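Cellulase CEL9M (Clostridium cellulolyticum, PDB 1IA6) probably catalyses the endohydrolysis of (1->4)-beta-D-glucosidic linkages in cellulose, lichenin and cereal beta-D-glucans, as a glycoside hydrolase of family 9. Local coordinates at residues 36-41 against 53-58; 18-23 against 362-367; 126-129 against 134-137. All blocks are in the same frame, centred on the assembly; numbering follows the deposited sequence. Where two conformers were deposited one is given.

How the interactions relate
The three contacts lie on the same side of the chain's centre; interactions 1 and 2 supply the zinc ligands, and interaction 3 borders them through Gln135. The centres of interactions 1 and 2 are about 8 Å apart, those of 1 and 3 about 11 Å, and those of 2 and 3 about 13 Å. Segments 18-23, 36-41 and 53-58 all belong to the long loop between helix 6-15 and strand 62-63. Residues 126-129 and 134-137 follow, before strand 143-145. Much later, 362-367 arrives with helix 365-368. Sequence order thus places interactions 1 and 3 between the two halves of interaction 2. Asn20, Gln135 and Arg365 connect the sites, so loops distant in sequence form one region.

Interaction 1 of 3, residues 36-41 against 53-58; sequences GACHTT and GYHDAG. With ZN (zinc ion), chain C.
The zinc ion is gripped across this contact by three side chains: Cys38 SG at 2.3 Å and His39 ND1 at 2.1 Å come from 36-41, and His55 NE2, also at 2.1 Å, comes from 53-58. Cys22 SG is the fourth ligand. The angle His39 ND1–zinc–His55 NE2 measures 110°, close to tetrahedral, and with four protein ligands the site is consistent with a structural rather than a catalytic metal. The metal accounts for the closeness of the donors: His39 ND1 and His55 NE2 are 3.4 Å apart without a hydrogen bond, and Cys38 SG lies 3.5 Å from His55 NE2. The two imidazoles meet rim to rim, with planes at 89°, and neither lies over the other's face. Cys38 SG likewise approaches the edge of the His55 ring. In Cys38 the sulfur sits between the backbone N and the carbonyl carbon (chi1 61°), which turns it toward the ion. The two histidines use different nitrogens; beyond the metal, His39 has Gln135 as a second-shell hydrogen-bond partner, and together with the zinc bond at ND1 this holds the ring's rotation. Both segments belong to the irregular loop between helix 6-15 and strand 62-63, and no helix or strand interrupts the residues that join them.

Interaction 2 of 3, residues 18-23 against 362-367; sequences DANKCG and PHHRAA. With ZN (zinc ion), chain C.
His364 reaches Asn20 from the N-cap position of helix 365-368, joining the Pro-His-His-Arg part of the family 9 histidine signature to the zinc-binding loop. Ahead of this residue, Pro362 leads into an inverse gamma turn centred on His363, in which His364 N makes a weak bond to Pro362 O. The backbone of His363 is also hydrogen-bonded to Thr409, next to the predicted active-site residue Glu410. His364 then carries nearly all of the contact. With CG anti to the backbone N (chi1 -170°), its ring extends toward 18-23, and NE2 donates to Asn20 OD1 at 2.8 Å with an N-H...O angle of 168°. The acceptor lies in the ring plane, whereas the donor is tilted from the carbonyl plane and the amide is turned 33° against the imidazole. Ala19 O adds a looser approach to the same ring's edge, 3.9 Å from His364 CE1. The other end of the Asn20 amide, ND2, is hydrogen-bonded to His55 O and Ala57 O, so both ends are engaged and the amide ties His364 to the backbone around a zinc ligand. Two residues farther along, Cys22 delivers its SG to the same zinc. Arg365, which opens the helix, turns to other loops: its NE is hydrogen-bonded to Tyr128 O and its NH1 to Gly58 O. At Ala366 the two backbones come nearest, the CA atoms of Ala19 and Ala366 being 7.6 Å apart. Finally Ala367 secures the cap: its backbone N donates to His364 ND1 at 3.0 Å, with that backbone N close to the imidazole plane.

Interaction 3 of 3, residues 126-129 against 134-137; sequences HTYW and EQTG
The loop between helix 122-125 and strand 143-145 folds back on itself here, and Gln135 is laid over the ring of Tyr128 in a CH-pi contact. Gln135 CG stands 4.0 Å from the ring centroid and 16° off its normal, hence over the face. Farther out the amide, turned 21° from the ring and stacked with an offset, slips beyond the rim, where Gln135 NE2 comes within 3.3 Å of Tyr128 CD2. With CG anti to the backbone N (chi1 -179°), the extended glutamine places CB by Tyr128 CE2 and CZ and NE2 by CD2 and CG, so that it runs from the phenol end back toward the root of the ring. Three outside bonds hold its amide: OE1 meets His39 NE2 and His60 ND1, while NE2 meets Asp125 OD1. With ND1 on the zinc, His39 NE2 is probably the donor, consistent with OE1 facing it. At the phenol end, Tyr128 OH lies 3.5 Å from Glu134 C and passes Gln135 N without a hydrogen bond; its polar partner is Ala131 O. The contact sits near the surface, between helix 122-125 and strand 143-145, with the zinc loop beside Gln135 and Trp129 packed on Arg365 of helix 365-368.

Interaction 1 of 3, residues 36-41 against 53-58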
loop_
_atom_site.group_PDB
_atom_site.type_symbol
_atom_site.label_atom_id
_atom_site.label_comp_id
_atom_site.label_asym_id
_atom_site.label_seq_id
_atom_site.Cartn_x
_atom_site.Cartn_y
_atom_site.Cartn_z
ATOM N N GLY A 36 -3.755 18.025 11.825
ATOM C CA GLY A 36 -3.795 18.003 13.276
ATOM C C GLY A 36 -4.570 16.801 13.785
ATOM O O GLY A 36 -4.909 15.905 13.013
ATOM N N ALA A 37 -4.860 16.781 15.083
ATOM C CA ALA A 37 -5.600 15.676 15.687
ATOM C C ALA A 37 -6.983 15.514 15.071
ATOM O O ALA A 37 -7.684 16.498 14.836
ATOM C CB ALA A 37 -5.728 15.896 17.197
ATOM N N CYS A 38 -7.376 14.268 14.825
ATOM C CA CYS A 38 -8.683 13.976 14.244
ATOM C C CYS A 38 -9.230 12.644 14.756
ATOM O O CYS A 38 -8.474 11.804 15.246
ATOM C CB CYS A 38 -8.587 13.932 12.712
ATOM S SG CYS A 38 -7.468 12.661 12.051
ATOM N N HIS A 39 -10.546 12.470 14.648
ATOM C CA HIS A 39 -11.222 11.241 15.058
ATOM C C HIS A 39 -10.590 10.639 16.307
ATOM O O HIS A 39 -10.197 9.471 16.332
ATOM C CB HIS A 39 -11.182 10.244 13.899
ATOM C CG HIS A 39 -11.608 10.838 12.591
ATOM N ND1 HIS A 39 -10.711 11.177 11.599
ATOM C CD2 HIS A 39 -12.829 11.199 12.132
ATOM C CE1 HIS A 39 -11.363 11.720 10.586
ATOM N NE2 HIS A 39 -12.650 11.746 10.884
ATOM N N THR A 40 -10.522 11.455 17.350
ATOM C CA THR A 40 -9.912 11.076 18.614
ATOM C C THR A 40 -10.732 10.142 19.492
ATOM O O THR A 40 -10.262 9.726 20.550
ATOM C CB THR A 40 -9.580 12.335 19.431
ATOM O OG1 THR A 40 -10.793 13.045 19.722
ATOM C CG2 THR A 40 -8.654 13.251 18.642
ATOM N N THR A 41 -11.946 9.807 19.064
ATOM C CA THR A 41 -12.806 8.928 19.851
ATOM C C THR A 41 -13.059 7.579 19.184
ATOM O O THR A 41 -13.937 6.831 19.611
ATOM C CB THR A 41 -14.183 9.583 20.128
ATOM O OG1 THR A 41 -14.939 9.649 18.911
ATOM C CG2 THR A 41 -14.006 10.982 20.673
ATOM N N GLY A 53 -3.615 4.902 12.976
ATOM C CA GLY A 53 -3.772 4.373 11.636
ATOM C C GLY A 53 -3.882 5.493 10.623
ATOM O O GLY A 53 -3.587 6.652 10.931
ATOM N N TYR A 54 -4.328 5.158 9.417
ATOM C CA TYR A 54 -4.428 6.146 8.352
ATOM C C TYR A 54 -5.764 6.193 7.630
ATOM O O TYR A 54 -6.437 5.173 7.471
ATOM C CB TYR A 54 -3.363 5.877 7.284
ATOM C CG TYR A 54 -1.926 5.983 7.736
ATOM C CD1 TYR A 54 -1.320 4.956 8.460
ATOM C CD2 TYR A 54 -1.149 7.084 7.379
ATOM C CE1 TYR A 54 0.031 5.022 8.804
ATOM C CE2 TYR A 54 0.193 7.160 7.719
ATOM C CZ TYR A 54 0.778 6.125 8.426
ATOM O OH TYR A 54 2.119 6.188 8.724
ATOM N N HIS A 55 -6.133 7.390 7.179
ATOM C CA HIS A 55 -7.346 7.566 6.386
ATOM C C HIS A 55 -6.986 6.823 5.102
ATOM O O HIS A 55 -5.840 6.889 4.650
ATOM C CB HIS A 55 -7.565 9.044 6.073
ATOM C CG HIS A 55 -7.772 9.891 7.288
ATOM N ND1 HIS A 55 -7.359 11.205 7.357
ATOM C CD2 HIS A 55 -8.358 9.617 8.476
ATOM C CE1 HIS A 55 -7.679 11.703 8.537
ATOM N NE2 HIS A 55 -8.288 10.760 9.235
ATOM N N ASP A 56 -7.955 6.146 4.502
ATOM C CA ASP A 56 -7.691 5.364 3.299
ATOM C C ASP A 56 -7.236 6.095 2.037
ATOM O O ASP A 56 -6.215 5.744 1.447
ATOM C CB ASP A 56 -8.915 4.516 2.945
ATOM C CG ASP A 56 -8.639 3.561 1.799
ATOM O OD1 ASP A 56 -7.805 2.657 1.985
ATOM O OD2 ASP A 56 -9.242 3.719 0.713
ATOM N N ALA A 57 -7.991 7.097 1.604
ATOM C CA ALA A 57 -7.634 7.793 0.375
ATOM C C ALA A 57 -7.885 9.287 0.498
ATOM O O ALA A 57 -7.133 9.993 1.168
ATOM C CB ALA A 57 -8.441 7.210 -0.788
ATOM N N GLY A 58 -8.935 9.760 -0.163
ATOM C CA GLY A 58 -9.285 11.167 -0.091
ATOM C C GLY A 58 -10.365 11.319 0.962
ATOM O O GLY A 58 -10.797 12.428 1.285
HETATM ZN ZN ZN C . -8.693 10.848 11.289
#

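Interaction 2 of 3, residues 18-23 against 362-367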
loop_
_atom_site.group_PDB
_atom_site.type_symbol
_atom_site.label_atom_id
_atom_site.label_comp_id
_atom_site.label_asym_id
_atom_site.label_seq_id
_atom_site.Cartn_x
_atom_site.Cartn_y
_atom_site.Cartn_z
ATOM N N ASP A 18 2.022 11.261 5.715
ATOM C CA ASP A 18 1.742 12.201 6.797
ATOM C C ASP A 18 0.382 12.876 6.584
ATOM O O ASP A 18 -0.298 13.240 7.544
ATOM C CB ASP A 18 2.829 13.292 6.862
ATOM C CG ASP A 18 4.004 12.909 7.749
ATOM O OD1 ASP A 18 4.081 11.740 8.177
ATOM O OD2 ASP A 18 4.859 13.788 8.015
ATOM N N ALA A 19 -0.017 13.043 5.327
ATOM C CA ALA A 19 -1.289 13.704 5.029
ATOM C C ALA A 19 -2.512 12.890 5.423
ATOM O O ALA A 19 -3.603 13.438 5.578
ATOM C CB ALA A 19 -1.367 14.053 3.541
ATOM N N ASN A 20 -2.337 11.584 5.583
ATOM C CA ASN A 20 -3.461 10.720 5.929
ATOM C C ASN A 20 -3.463 10.174 7.352
ATOM O O ASN A 20 -4.343 9.386 7.711
ATOM C CB ASN A 20 -3.547 9.567 4.924
ATOM C CG ASN A 20 -4.213 9.986 3.619
ATOM O OD1 ASN A 20 -4.084 11.133 3.191
ATOM N ND2 ASN A 20 -4.922 9.055 2.981
ATOM N N LYS A 21 -2.502 10.596 8.165
ATOM C CA LYS A 21 -2.450 10.121 9.543
ATOM C C LYS A 21 -3.725 10.496 10.280
ATOM O O LYS A 21 -4.252 11.597 10.124
ATOM C CB LYS A 21 -1.213 10.672 10.262
ATOM C CG LYS A 21 0.058 9.953 9.833
ATOM C CD LYS A 21 1.300 10.461 10.531
ATOM C CE LYS A 21 2.517 9.660 10.075
ATOM N NZ LYS A 21 3.792 10.195 10.614
ATOM N N CYS A 22 -4.217 9.556 11.078
ATOM C CA CYS A 22 -5.454 9.730 11.828
ATOM C C CYS A 22 -5.186 9.553 13.319
ATOM O O CYS A 22 -4.275 8.823 13.708
ATOM C CB CYS A 22 -6.460 8.683 11.346
ATOM S SG CYS A 22 -8.126 8.761 12.021
ATOM N N GLY A 23 -5.974 10.227 14.152
ATOM C CA GLY A 23 -5.797 10.082 15.584
ATOM C C GLY A 23 -5.316 11.310 16.333
ATOM O O GLY A 23 -4.977 12.332 15.730
ATOM N N PRO A 362 -6.236 17.410 -6.616
ATOM C CA PRO A 362 -6.298 16.052 -6.056
ATOM C C PRO A 362 -7.611 15.804 -5.308
ATOM O O PRO A 362 -8.130 16.699 -4.643
ATOM C CB PRO A 362 -5.091 16.011 -5.126
ATOM C CG PRO A 362 -5.001 17.442 -4.641
ATOM C CD PRO A 362 -5.220 18.223 -5.923
ATOM N N HIS A 363 -8.154 14.595 -5.433
ATOM C CA HIS A 363 -9.391 14.248 -4.742
ATOM C C HIS A 363 -8.998 13.887 -3.311
ATOM O O HIS A 363 -8.891 12.715 -2.957
ATOM C CB HIS A 363 -10.061 13.058 -5.428
ATOM C CG HIS A 363 -11.407 12.722 -4.870
ATOM N ND1 HIS A 363 -12.431 13.642 -4.797
ATOM C CD2 HIS A 363 -11.899 11.570 -4.356
ATOM C CE1 HIS A 363 -13.495 13.072 -4.259
ATOM N NE2 HIS A 363 -13.199 11.815 -3.983
ATOM N N HIS A 364 -8.776 14.912 -2.496
ATOM C CA HIS A 364 -8.346 14.723 -1.114
ATOM C C HIS A 364 -8.950 15.839 -0.262
ATOM O O HIS A 364 -8.661 17.018 -0.463
ATOM C CB HIS A 364 -6.812 14.752 -1.079
ATOM C CG HIS A 364 -6.211 14.334 0.228
ATOM N ND1 HIS A 364 -6.050 15.201 1.287
ATOM C CD2 HIS A 364 -5.694 13.149 0.632
ATOM C CE1 HIS A 364 -5.456 14.570 2.285
ATOM N NE2 HIS A 364 -5.229 13.323 1.913
ATOM N N ARG A 365 -9.792 15.462 0.693
ATOM C CA ARG A 365 -10.460 16.444 1.539
ATOM C C ARG A 365 -9.541 17.380 2.322
ATOM O O ARG A 365 -9.703 18.599 2.259
ATOM C CB ARG A 365 -11.432 15.732 2.487
ATOM C CG ARG A 365 -12.646 15.166 1.759
ATOM C CD ARG A 365 -13.475 14.241 2.634
ATOM N NE ARG A 365 -14.690 13.804 1.947
ATOM C CZ ARG A 365 -14.725 12.962 0.920
ATOM N NH1 ARG A 365 -13.605 12.438 0.433
ATOM N NH2 ARG A 365 -15.890 12.645 0.369
ATOM N N ALA A 366 -8.582 16.826 3.054
ATOM C CA ALA A 366 -7.676 17.661 3.840
ATOM C C ALA A 366 -6.867 18.629 2.972
ATOM O O ALA A 366 -6.801 19.825 3.265
ATOM C CB ALA A 366 -6.737 16.784 4.666
ATOM N N ALA A 367 -6.255 18.117 1.906
ATOM C CA ALA A 367 -5.456 18.958 1.015
ATOM C C ALA A 367 -6.301 20.023 0.314
ATOM O O ALA A 367 -5.861 21.159 0.145
ATOM C CB ALA A 367 -4.737 18.095 -0.028
HETATM ZN ZN ZN C . -8.693 10.848 11.289
#

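Interaction 3 of 3, residues 126-129 against 134-137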
loop_
_atom_site.group_PDB
_atom_site.type_symbol
_atom_site.label_atom_id
_atom_site.label_comp_id
_atom_site.label_asym_id
_atom_site.label_seq_id
_atom_site.Cartn_x
_atom_site.Cartn_y
_atom_site.Cartn_z
ATOM N N HIS A 126 -18.477 9.710 3.016
ATOM C CA HIS A 126 -18.365 10.383 1.731
ATOM C C HIS A 126 -19.336 11.537 1.508
ATOM O O HIS A 126 -19.173 12.302 0.559
ATOM C CB HIS A 126 -18.480 9.352 0.609
ATOM C CG HIS A 126 -17.344 8.378 0.583
ATOM N ND1 HIS A 126 -17.285 7.321 -0.301
ATOM C CD2 HIS A 126 -16.214 8.311 1.326
ATOM C CE1 HIS A 126 -16.165 6.647 -0.101
ATOM N NE2 HIS A 126 -15.497 7.228 0.880
ATOM N N THR A 127 -20.338 11.674 2.372
ATOM C CA THR A 127 -21.289 12.777 2.234
ATOM C C THR A 127 -20.704 14.023 2.892
ATOM O O THR A 127 -21.244 15.122 2.760
ATOM C CB THR A 127 -22.645 12.471 2.906
ATOM O OG1 THR A 127 -22.452 12.274 4.312
ATOM C CG2 THR A 127 -23.276 11.229 2.297
ATOM N N TYR A 128 -19.594 13.840 3.600
ATOM C CA TYR A 128 -18.923 14.935 4.290
ATOM C C TYR A 128 -17.728 15.440 3.488
ATOM O O TYR A 128 -16.976 14.650 2.924
ATOM C CB TYR A 128 -18.433 14.459 5.666
ATOM C CG TYR A 128 -17.546 15.448 6.402
ATOM C CD1 TYR A 128 -18.090 16.543 7.077
ATOM C CD2 TYR A 128 -16.159 15.289 6.416
ATOM C CE1 TYR A 128 -17.273 17.456 7.749
ATOM C CE2 TYR A 128 -15.334 16.197 7.082
ATOM C CZ TYR A 128 -15.898 17.277 7.746
ATOM O OH TYR A 128 -15.086 18.174 8.397
ATOM N N TRP A 129 -17.570 16.757 3.424
ATOM C CA TRP A 129 -16.428 17.341 2.735
ATOM C C TRP A 129 -15.917 18.507 3.563
ATOM O O TRP A 129 -16.540 19.566 3.634
ATOM C CB TRP A 129 -16.780 17.811 1.321
ATOM C CG TRP A 129 -15.548 18.210 0.546
ATOM C CD1 TRP A 129 -14.883 19.402 0.619
ATOM C CD2 TRP A 129 -14.779 17.376 -0.336
ATOM N NE1 TRP A 129 -13.746 19.360 -0.157
ATOM C CE2 TRP A 129 -13.658 18.129 -0.753
ATOM C CE3 TRP A 129 -14.927 16.064 -0.808
ATOM C CZ2 TRP A 129 -12.690 17.615 -1.623
ATOM C CZ3 TRP A 129 -13.963 15.551 -1.675
ATOM C CH2 TRP A 129 -12.858 16.330 -2.072
ATOM N N GLU A 134 -12.221 18.562 11.762
ATOM C CA GLU A 134 -13.518 19.141 12.104
ATOM C C GLU A 134 -14.697 18.195 11.882
ATOM O O GLU A 134 -15.855 18.598 12.010
ATOM C CB GLU A 134 -13.738 20.432 11.310
ATOM C CG GLU A 134 -12.614 21.448 11.471
ATOM C CD GLU A 134 -12.863 22.730 10.699
ATOM O OE1 GLU A 134 -13.132 22.649 9.481
ATOM O OE2 GLU A 134 -12.783 23.817 11.307
ATOM N N GLN A 135 -14.407 16.941 11.546
ATOM C CA GLN A 135 -15.460 15.953 11.334
ATOM C C GLN A 135 -15.769 15.345 12.699
ATOM O O GLN A 135 -15.056 14.466 13.177
ATOM C CB GLN A 135 -14.982 14.878 10.357
ATOM C CG GLN A 135 -16.014 13.815 10.049
ATOM C CD GLN A 135 -15.566 12.896 8.934
ATOM O OE1 GLN A 135 -14.386 12.565 8.832
ATOM N NE2 GLN A 135 -16.508 12.470 8.096
ATOM N N THR A 136 -16.841 15.828 13.315
ATOM C CA THR A 136 -17.249 15.360 14.631
ATOM C C THR A 136 -18.321 14.282 14.558
ATOM O O THR A 136 -18.777 13.907 13.478
ATOM C CB THR A 136 -17.793 16.520 15.476
ATOM O OG1 THR A 136 -18.913 17.112 14.806
ATOM C CG2 THR A 136 -16.716 17.574 15.685
ATOM N N GLY A 137 -18.721 13.794 15.725
ATOM C CA GLY A 137 -19.737 12.765 15.782
ATOM C C GLY A 137 -19.143 11.420 16.132
ATOM O O GLY A 137 -18.026 11.335 16.645
#